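Local coordinates for endoglucanase, glycoside hydrolase family 5 protein (Cytophaga hutchinsonii, PDB 5IHS) that probably hydrolyses internal beta-1,4-glucosidic bonds of cellulose as an endoglucanase built on a TIM barrel, at residues G89-G94 with S126-K131; I121-S126 with V157-L162; S292-A297 with Y307-S312. All blocks are in the same frame, centred on the assembly; numbering follows the deposited sequence.

Contact 1 (G89-G94 with S126-K131); sequences GVEMDG and SHEAQK
The carboxylate of Glu91 has the chain of Glu128 over one face, while Ser126 and His127 meet it from its oxygen end, one at each oxygen. Glu128 CG stands 3.4 Å from Glu91 CD, almost straight above the plane, while the carboxylate at the end of Glu128 is turned 40° from that of Glu91. At the oxygens, His127 N donates to Glu91 OE1 from the syn side over 3.2 Å, and the bond is nearly straight at 164°. Ser126 OG donates to Glu91 OE2, but its modelled length is doubtfully short and Glu91 was built in two conformers. The bend at chi2 of Glu91 (91°) turns the carboxylate out of the line of its chain to meet both donors. Ser126 OG also accepts from Glu128 N at 2.9 Å, an ST turn that fixes the hydroxyl in front of Glu91. In this conformer Glu91 OE2 and Glu128 OE2 stay 4.6 Å apart, and the two donors at Glu91 may offset the nearby like charge. Beneath this polar grip, Val90 CB rests 3.9 Å from Ser126 CB. The contact ties together the loops that leave barrel strands 83-89 and 119-125 on their way to helices 99-116 and 133-147; Val90 leans on Tyr124 of the second strand, and His127 ND1 bonds to Glu160 O, in the loop after strand 153-156.

Contact 2 (I121-S126 with V157-L162); sequences IIDYHS and VYNEPL
Tyr124 O is gripped by two backbone N-H groups that reach it from opposite faces of its plane: Asn159 N across the contact at 3.1 Å, and Ser126 N at 2.9 Å, which closes an inverse gamma turn centred on His125. Further on, Glu160 N donates to Ser126 O over 3.2 Å, nearly along the C=O axis, and the same oxygen sits at the edge of the Tyr158 ring, in its plane. Pro161 CG covers one face of that ring, over its centre. The Asn159 amide, its CG anti to the backbone N (chi1 171°), stacks on the His125 ring with the planes 19° apart; ND2 lies toward the rim, 3.2 Å from His125 CE1. Asp123 holds the ring in place: His125 ND1 donates to the syn lone pair of Asp123 OD2 at 2.6 Å. Asn159-Glu160-Pro161 matches the Asn-Glu-Pro motif of family 5, whose glutamate is the general acid/base in relatives; here Glu160 OE2 bonds to His220 ND1. The contact joins the C-terminal end of strand 119-125 to the loop that follows its parallel neighbour 153-156, inside the barrel mouth, with Glu248 of strand 244-249 touching His125, Asn159 and Glu160.

Contact 3 (S292-A297 with Y307-S312); sequences SAIVPA and YDLTPS
Ile294 and Leu309 pair their backbones in a single antiparallel bridge, a non-hydrogen-bonded pair with the two CA atoms 4.4 Å apart. A bond lies on either side of it: Val295 N gives to Asp308 O at 2.9 Å, and Thr310 N to Ala293 O at 3.1 Å, each donor standing above the carbonyl plane. The pair's side chains leave together, Ile294 CG2 touching Leu309 CD2 at 4.0 Å, while both methyls of Val295 rest against Asp308 O. Thr310 carries the polar end. With OG1 set between its backbone N and carbonyl carbon (chi1 66°), it donates to Ser292 O over 2.6 Å, in the carbonyl plane and on a lone pair; CG2 meanwhile packs 3.6 Å from Ile294 C. Thr310 is the N-cap residue of the helix, and its hydroxyl both caps Gly313 N and holds the loop. Farther out, Ser292 OG is anchored on Lys287 O, Asp308 OD2 on Ala305 N, and Ser312 OG on Thr251 OG1. Trp79, in the loop between helix 69-77 and strand 83-89, meets Ala293 and Leu309. The contact thus pins the loop leaving strand 279-284, the last of the barrel, to the start of the C-terminal helix 311-329.

In the fold
Contacts 1 and 2 are neighbours at the C-terminal mouth of the eight-stranded barrel, their centres about 8 Å apart. They share Ser126 and their segments alternate along the chain, so strands 83-89, 119-125 and 153-156 are stitched in sequence by their outgoing loops; the bond of Gln130 OE1 to Tyr158 OH adds another stitch. This is the end of the barrel where family 5 enzymes bind and cut their glucan. Contact 3 follows later in the chain and lies well away, its centre about 27 Å from that of contact 1 and 25 Å from that of contact 2. It belongs to the periphery, where the chain leaves the final strand for helix 311-329.

Contact 1 (G89-G94 with S126-K131)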
loop_
_atom_site.group_PDB
_atom_site.type_symbol
_atom_site.label_atom_id
_atom_site.label_comp_id
_atom_site.label_asym_id
_atom_site.label_seq_id
_atom_site.Cartn_x
_atom_site.Cartn_y
_atom_site.Cartn_z
ATOM N N GLY A 89 3.190 -3.640 11.803
ATOM C CA GLY A 89 2.505 -3.127 12.976
ATOM C C GLY A 89 3.460 -2.348 13.861
ATOM O O GLY A 89 4.627 -2.706 14.013
ATOM N N VAL A 90 2.956 -1.260 14.435
ATOM C CA VAL A 90 3.758 -0.330 15.222
ATOM C C VAL A 90 3.377 -0.402 16.706
ATOM O O VAL A 90 4.213 -0.728 17.551
ATOM C CB VAL A 90 3.641 1.103 14.654
ATOM C CG1 VAL A 90 4.387 2.102 15.502
ATOM C CG2 VAL A 90 4.146 1.122 13.221
ATOM N N GLU A 91 2.114 -0.118 17.026
ATOM C CA GLU A 91 1.535 -0.296 18.346
ATOM C C GLU A 91 1.119 -1.765 18.532
ATOM O O GLU A 91 1.224 -2.586 17.616
ATOM C CB GLU A 91 0.346 0.668 18.499
ATOM C CG GLU A 91 0.691 2.177 18.280
ATOM C CD GLU A 91 0.544 2.689 16.834
ATOM O OE1 GLU A 91 -0.486 2.419 16.157
ATOM O OE2 GLU A 91 1.460 3.416 16.379
ATOM N N MET A 92 0.661 -2.101 19.739
ATOM C CA MET A 92 0.080 -3.413 20.037
ATOM C C MET A 92 1.047 -4.564 19.746
ATOM O O MET A 92 0.764 -5.466 18.953
ATOM C CB MET A 92 -1.246 -3.603 19.296
ATOM C CG MET A 92 -2.327 -2.619 19.720
ATOM S SD MET A 92 -3.775 -2.638 18.648
ATOM C CE MET A 92 -3.074 -2.034 17.114
ATOM N N ASP A 93 2.182 -4.544 20.444
ATOM C CA ASP A 93 3.185 -5.606 20.350
ATOM C C ASP A 93 3.808 -5.686 18.961
ATOM O O ASP A 93 4.175 -6.764 18.492
ATOM C CB ASP A 93 2.620 -6.969 20.765
ATOM C CG ASP A 93 2.307 -7.046 22.246
ATOM O OD1 ASP A 93 3.136 -6.582 23.059
ATOM O OD2 ASP A 93 1.229 -7.573 22.592
ATOM N N GLY A 94 3.927 -4.548 18.301
ATOM C CA GLY A 94 4.567 -4.444 17.010
ATOM C C GLY A 94 5.970 -3.883 17.119
ATOM O O GLY A 94 6.712 -4.193 18.055
ATOM N N SER A 126 0.453 2.232 11.473
ATOM C CA SER A 126 0.129 2.916 12.713
ATOM C C SER A 126 -1.117 3.780 12.566
ATOM O O SER A 126 -1.413 4.305 11.489
ATOM C CB SER A 126 1.293 3.826 13.120
ATOM O OG SER A 126 1.019 4.549 14.309
ATOM N N HIS A 127 -1.815 3.944 13.698
ATOM C CA HIS A 127 -2.911 4.894 13.868
ATOM C C HIS A 127 -2.520 6.097 14.719
ATOM O O HIS A 127 -3.378 6.937 15.013
ATOM C CB HIS A 127 -4.125 4.216 14.523
ATOM C CG HIS A 127 -4.781 3.167 13.682
ATOM N ND1 HIS A 127 -5.255 3.414 12.414
ATOM C CD2 HIS A 127 -5.047 1.862 13.939
ATOM C CE1 HIS A 127 -5.786 2.302 11.929
ATOM N NE2 HIS A 127 -5.689 1.349 12.840
ATOM N N GLU A 128 -1.254 6.202 15.127
ATOM C CA GLU A 128 -0.857 7.266 16.050
ATOM C C GLU A 128 0.636 7.558 15.932
ATOM O O GLU A 128 1.325 7.808 16.922
ATOM C CB GLU A 128 -1.271 6.931 17.481
ATOM C CG GLU A 128 -0.666 5.676 18.030
ATOM C CD GLU A 128 -1.036 5.458 19.484
ATOM O OE1 GLU A 128 -2.221 5.641 19.823
ATOM O OE2 GLU A 128 -0.143 5.120 20.291
ATOM N N ALA A 129 1.134 7.585 14.701
ATOM C CA ALA A 129 2.571 7.692 14.468
ATOM C C ALA A 129 3.155 8.973 15.057
ATOM O O ALA A 129 4.304 8.980 15.509
ATOM C CB ALA A 129 2.864 7.606 12.968
ATOM N N GLN A 130 2.382 10.059 15.057
ATOM C CA GLN A 130 2.892 11.339 15.528
ATOM C C GLN A 130 3.248 11.313 17.003
ATOM O O GLN A 130 3.943 12.220 17.466
ATOM C CB GLN A 130 1.883 12.463 15.261
ATOM C CG GLN A 130 0.661 12.524 16.193
ATOM C CD GLN A 130 -0.389 11.485 15.886
ATOM O OE1 GLN A 130 -0.332 10.813 14.864
ATOM N NE2 GLN A 130 -1.383 11.375 16.747
ATOM N N LYS A 131 2.773 10.315 17.757
ATOM C CA LYS A 131 3.091 10.222 19.176
ATOM C C LYS A 131 4.509 9.736 19.435
ATOM O O LYS A 131 5.046 9.999 20.515
ATOM C CB LYS A 131 2.101 9.298 19.880
ATOM C CG LYS A 131 0.679 9.814 19.863
ATOM C CD LYS A 131 -0.215 8.988 20.764
ATOM C CE LYS A 131 -1.677 9.383 20.599
ATOM N NZ LYS A 131 -1.884 10.862 20.683
#

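Contact 2 (I121-S126 with V157-L162)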
loop_
_atom_site.group_PDB
_atom_site.type_symbol
_atom_site.label_atom_id
_atom_site.label_comp_id
_atom_site.label_asym_id
_atom_site.label_seq_id
_atom_site.Cartn_x
_atom_site.Cartn_y
_atom_site.Cartn_z
ATOM N N ILE A 121 5.823 -1.736 -1.002
ATOM C CA ILE A 121 5.482 -0.645 -0.097
ATOM C C ILE A 121 5.907 -1.028 1.313
ATOM O O ILE A 121 5.475 -2.058 1.839
ATOM C CB ILE A 121 3.980 -0.344 -0.128
ATOM C CG1 ILE A 121 3.519 0.058 -1.529
ATOM C CG2 ILE A 121 3.645 0.749 0.879
ATOM C CD1 ILE A 121 2.021 0.012 -1.705
ATOM N N ILE A 122 6.730 -0.172 1.918
ATOM C CA ILE A 122 7.120 -0.296 3.316
ATOM C C ILE A 122 6.128 0.553 4.106
ATOM O O ILE A 122 6.234 1.778 4.113
ATOM C CB ILE A 122 8.562 0.171 3.542
ATOM C CG1 ILE A 122 9.549 -0.683 2.740
ATOM C CG2 ILE A 122 8.907 0.156 5.035
ATOM C CD1 ILE A 122 10.960 -0.157 2.761
ATOM N N ASP A 123 5.147 -0.100 4.752
ATOM C CA ASP A 123 4.033 0.564 5.433
ATOM C C ASP A 123 4.229 0.564 6.948
ATOM O O ASP A 123 4.253 -0.495 7.595
ATOM C CB ASP A 123 2.733 -0.135 5.031
ATOM C CG ASP A 123 1.558 0.099 5.976
ATOM O OD1 ASP A 123 1.417 1.190 6.562
ATOM O OD2 ASP A 123 0.739 -0.877 6.076
ATOM N N TYR A 124 4.363 1.766 7.508
ATOM C CA TYR A 124 4.389 1.998 8.951
ATOM C C TYR A 124 2.936 1.960 9.405
ATOM O O TYR A 124 2.205 2.951 9.316
ATOM C CB TYR A 124 5.061 3.335 9.225
ATOM C CG TYR A 124 5.589 3.529 10.626
ATOM C CD1 TYR A 124 6.726 2.845 11.056
ATOM C CD2 TYR A 124 4.984 4.398 11.515
ATOM C CE1 TYR A 124 7.233 3.020 12.329
ATOM C CE2 TYR A 124 5.494 4.582 12.795
ATOM C CZ TYR A 124 6.616 3.884 13.193
ATOM O OH TYR A 124 7.151 4.036 14.453
ATOM N N HIS A 125 2.508 0.781 9.859
ATOM C CA HIS A 125 1.086 0.469 9.983
ATOM C C HIS A 125 0.587 0.913 11.355
ATOM O O HIS A 125 0.350 0.118 12.267
ATOM C CB HIS A 125 0.829 -1.004 9.692
ATOM C CG HIS A 125 -0.581 -1.287 9.295
ATOM N ND1 HIS A 125 -1.042 -1.085 8.013
ATOM C CD2 HIS A 125 -1.631 -1.746 10.017
ATOM C CE1 HIS A 125 -2.314 -1.430 7.957
ATOM N NE2 HIS A 125 -2.701 -1.826 9.161
ATOM N N SER A 126 0.453 2.232 11.473
ATOM C CA SER A 126 0.129 2.916 12.713
ATOM C C SER A 126 -1.117 3.780 12.566
ATOM O O SER A 126 -1.413 4.305 11.489
ATOM C CB SER A 126 1.293 3.826 13.120
ATOM O OG SER A 126 1.019 4.549 14.309
ATOM N N VAL A 157 4.435 6.289 5.241
ATOM C CA VAL A 157 4.930 6.706 6.557
ATOM C C VAL A 157 3.895 6.710 7.673
ATOM O O VAL A 157 4.281 6.797 8.847
ATOM C CB VAL A 157 5.625 8.080 6.484
ATOM C CG1 VAL A 157 6.832 8.012 5.549
ATOM C CG2 VAL A 157 4.663 9.186 6.064
ATOM N N TYR A 158 2.607 6.606 7.358
ATOM C CA TYR A 158 1.571 6.691 8.400
ATOM C C TYR A 158 0.278 6.088 7.830
ATOM O O TYR A 158 -0.551 6.811 7.279
ATOM C CB TYR A 158 1.365 8.144 8.814
ATOM C CG TYR A 158 0.526 8.394 10.056
ATOM C CD1 TYR A 158 -0.295 7.416 10.600
ATOM C CD2 TYR A 158 0.563 9.637 10.681
ATOM C CE1 TYR A 158 -1.061 7.675 11.726
ATOM C CE2 TYR A 158 -0.194 9.903 11.803
ATOM C CZ TYR A 158 -1.006 8.918 12.321
ATOM O OH TYR A 158 -1.786 9.133 13.435
ATOM N N ASN A 159 0.097 4.772 8.016
ATOM C CA ASN A 159 -1.044 4.050 7.457
ATOM C C ASN A 159 -2.367 4.813 7.531
ATOM O O ASN A 159 -2.930 5.181 6.488
ATOM C CB ASN A 159 -1.168 2.715 8.191
ATOM C CG ASN A 159 -2.437 1.967 7.841
ATOM O OD1 ASN A 159 -2.783 1.846 6.674
ATOM N ND2 ASN A 159 -3.158 1.480 8.849
ATOM N N GLU A 160 -2.883 5.007 8.750
ATOM C CA GLU A 160 -4.250 5.492 8.950
ATOM C C GLU A 160 -4.331 6.392 10.169
ATOM O O GLU A 160 -4.681 5.949 11.278
ATOM C CB GLU A 160 -5.248 4.348 9.075
ATOM C CG GLU A 160 -5.691 3.803 7.743
ATOM C CD GLU A 160 -6.783 2.757 7.852
ATOM O OE1 GLU A 160 -7.258 2.491 8.984
ATOM O OE2 GLU A 160 -7.192 2.208 6.804
ATOM N N PRO A 161 -4.054 7.677 10.002
ATOM C CA PRO A 161 -4.436 8.643 11.031
ATOM C C PRO A 161 -5.917 8.483 11.370
ATOM O O PRO A 161 -6.733 8.108 10.526
ATOM C CB PRO A 161 -4.143 9.995 10.371
ATOM C CG PRO A 161 -3.116 9.688 9.299
ATOM C CD PRO A 161 -3.501 8.323 8.801
ATOM N N LEU A 162 -6.259 8.767 12.621
ATOM C CA LEU A 162 -7.629 8.643 13.101
ATOM C C LEU A 162 -8.463 9.862 12.694
ATOM O O LEU A 162 -7.968 10.832 12.120
ATOM C CB LEU A 162 -7.622 8.447 14.615
ATOM C CG LEU A 162 -6.868 7.193 15.066
ATOM C CD1 LEU A 162 -6.856 7.107 16.581
ATOM C CD2 LEU A 162 -7.475 5.933 14.466
#

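Contact 3 (S292-A297 with Y307-S312)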
loop_
_atom_site.group_PDB
_atom_site.type_symbol
_atom_site.label_atom_id
_atom_site.label_comp_id
_atom_site.label_asym_id
_atom_site.label_seq_id
_atom_site.Cartn_x
_atom_site.Cartn_y
_atom_site.Cartn_z
ATOM N N SER A 292 -10.323 -11.290 4.439
ATOM C CA SER A 292 -9.205 -12.186 4.194
ATOM C C SER A 292 -9.322 -12.791 2.809
ATOM O O SER A 292 -10.393 -13.240 2.403
ATOM C CB SER A 292 -9.194 -13.303 5.215
ATOM O OG SER A 292 -8.914 -12.774 6.493
ATOM N N ALA A 293 -8.197 -12.844 2.101
ATOM C CA ALA A 293 -8.160 -13.376 0.740
ATOM C C ALA A 293 -8.078 -14.899 0.687
ATOM O O ALA A 293 -8.394 -15.498 -0.351
ATOM C CB ALA A 293 -6.952 -12.803 0.002
ATOM N N ILE A 294 -7.616 -15.528 1.766
ATOM C CA ILE A 294 -7.349 -16.959 1.787
ATOM C C ILE A 294 -8.009 -17.564 3.025
ATOM O O ILE A 294 -8.265 -16.877 4.014
ATOM C CB ILE A 294 -5.827 -17.257 1.707
ATOM C CG1 ILE A 294 -5.094 -16.664 2.917
ATOM C CG2 ILE A 294 -5.265 -16.744 0.381
ATOM C CD1 ILE A 294 -3.557 -16.785 2.871
ATOM N N VAL A 295 -8.315 -18.860 2.947
ATOM C CA VAL A 295 -9.063 -19.555 3.998
ATOM C C VAL A 295 -8.189 -19.845 5.213
ATOM O O VAL A 295 -6.955 -19.867 5.111
ATOM C CB VAL A 295 -9.678 -20.863 3.475
ATOM C CG1 VAL A 295 -10.609 -20.594 2.316
ATOM C CG2 VAL A 295 -8.594 -21.867 3.083
ATOM N N PRO A 296 -8.787 -20.122 6.373
ATOM C CA PRO A 296 -7.992 -20.496 7.550
ATOM C C PRO A 296 -7.030 -21.633 7.242
ATOM O O PRO A 296 -7.390 -22.626 6.609
ATOM C CB PRO A 296 -9.059 -20.884 8.577
ATOM C CG PRO A 296 -10.208 -19.986 8.214
ATOM C CD PRO A 296 -10.213 -19.966 6.712
ATOM N N ALA A 297 -5.784 -21.458 7.686
ATOM C CA ALA A 297 -4.691 -22.417 7.543
ATOM C C ALA A 297 -4.125 -22.486 6.128
ATOM O O ALA A 297 -3.298 -23.356 5.846
ATOM C CB ALA A 297 -5.043 -23.822 8.052
ATOM N N TYR A 307 -9.830 -23.775 -3.960
ATOM C CA TYR A 307 -10.516 -24.071 -2.708
ATOM C C TYR A 307 -9.870 -23.394 -1.504
ATOM O O TYR A 307 -10.457 -23.398 -0.411
ATOM C CB TYR A 307 -10.554 -25.586 -2.480
ATOM C CG TYR A 307 -11.524 -26.370 -3.350
ATOM C CD1 TYR A 307 -12.421 -25.742 -4.209
ATOM C CD2 TYR A 307 -11.537 -27.756 -3.305
ATOM C CE1 TYR A 307 -13.306 -26.474 -4.993
ATOM C CE2 TYR A 307 -12.425 -28.492 -4.075
ATOM C CZ TYR A 307 -13.311 -27.845 -4.919
ATOM O OH TYR A 307 -14.201 -28.560 -5.697
ATOM N N ASP A 308 -8.685 -22.824 -1.671
ATOM C CA ASP A 308 -7.983 -22.114 -0.615
ATOM C C ASP A 308 -8.243 -20.609 -0.619
ATOM O O ASP A 308 -7.726 -19.902 0.261
ATOM C CB ASP A 308 -6.484 -22.386 -0.731
ATOM C CG ASP A 308 -6.164 -23.872 -0.775
ATOM O OD1 ASP A 308 -6.815 -24.652 -0.048
ATOM O OD2 ASP A 308 -5.270 -24.279 -1.557
ATOM N N LEU A 309 -9.013 -20.103 -1.583
ATOM C CA LEU A 309 -9.325 -18.684 -1.698
ATOM C C LEU A 309 -10.739 -18.418 -1.215
ATOM O O LEU A 309 -11.643 -19.228 -1.420
ATOM C CB LEU A 309 -9.222 -18.215 -3.153
ATOM C CG LEU A 309 -7.906 -18.525 -3.854
ATOM C CD1 LEU A 309 -7.904 -17.924 -5.235
ATOM C CD2 LEU A 309 -6.736 -18.008 -3.070
ATOM N N THR A 310 -10.930 -17.264 -0.601
ATOM C CA THR A 310 -12.252 -16.809 -0.199
ATOM C C THR A 310 -12.930 -16.099 -1.362
ATOM O O THR A 310 -12.300 -15.799 -2.375
ATOM C CB THR A 310 -12.109 -15.821 0.947
ATOM O OG1 THR A 310 -11.435 -14.665 0.434
ATOM C CG2 THR A 310 -11.344 -16.421 2.131
ATOM N N PRO A 311 -14.222 -15.780 -1.237
ATOM C CA PRO A 311 -14.860 -14.976 -2.293
ATOM C C PRO A 311 -14.137 -13.663 -2.543
ATOM O O PRO A 311 -13.983 -13.244 -3.700
ATOM C CB PRO A 311 -16.300 -14.812 -1.778
ATOM C CG PRO A 311 -16.521 -16.079 -0.987
ATOM C CD PRO A 311 -15.217 -16.318 -0.289
ATOM N N SER A 312 -13.679 -13.000 -1.482
ATOM C CA SER A 312 -12.936 -11.758 -1.652
ATOM C C SER A 312 -11.626 -12.004 -2.397
ATOM O O SER A 312 -11.287 -11.279 -3.345
ATOM C CB SER A 312 -12.668 -11.138 -0.280
ATOM O OG SER A 312 -11.997 -9.900 -0.402
#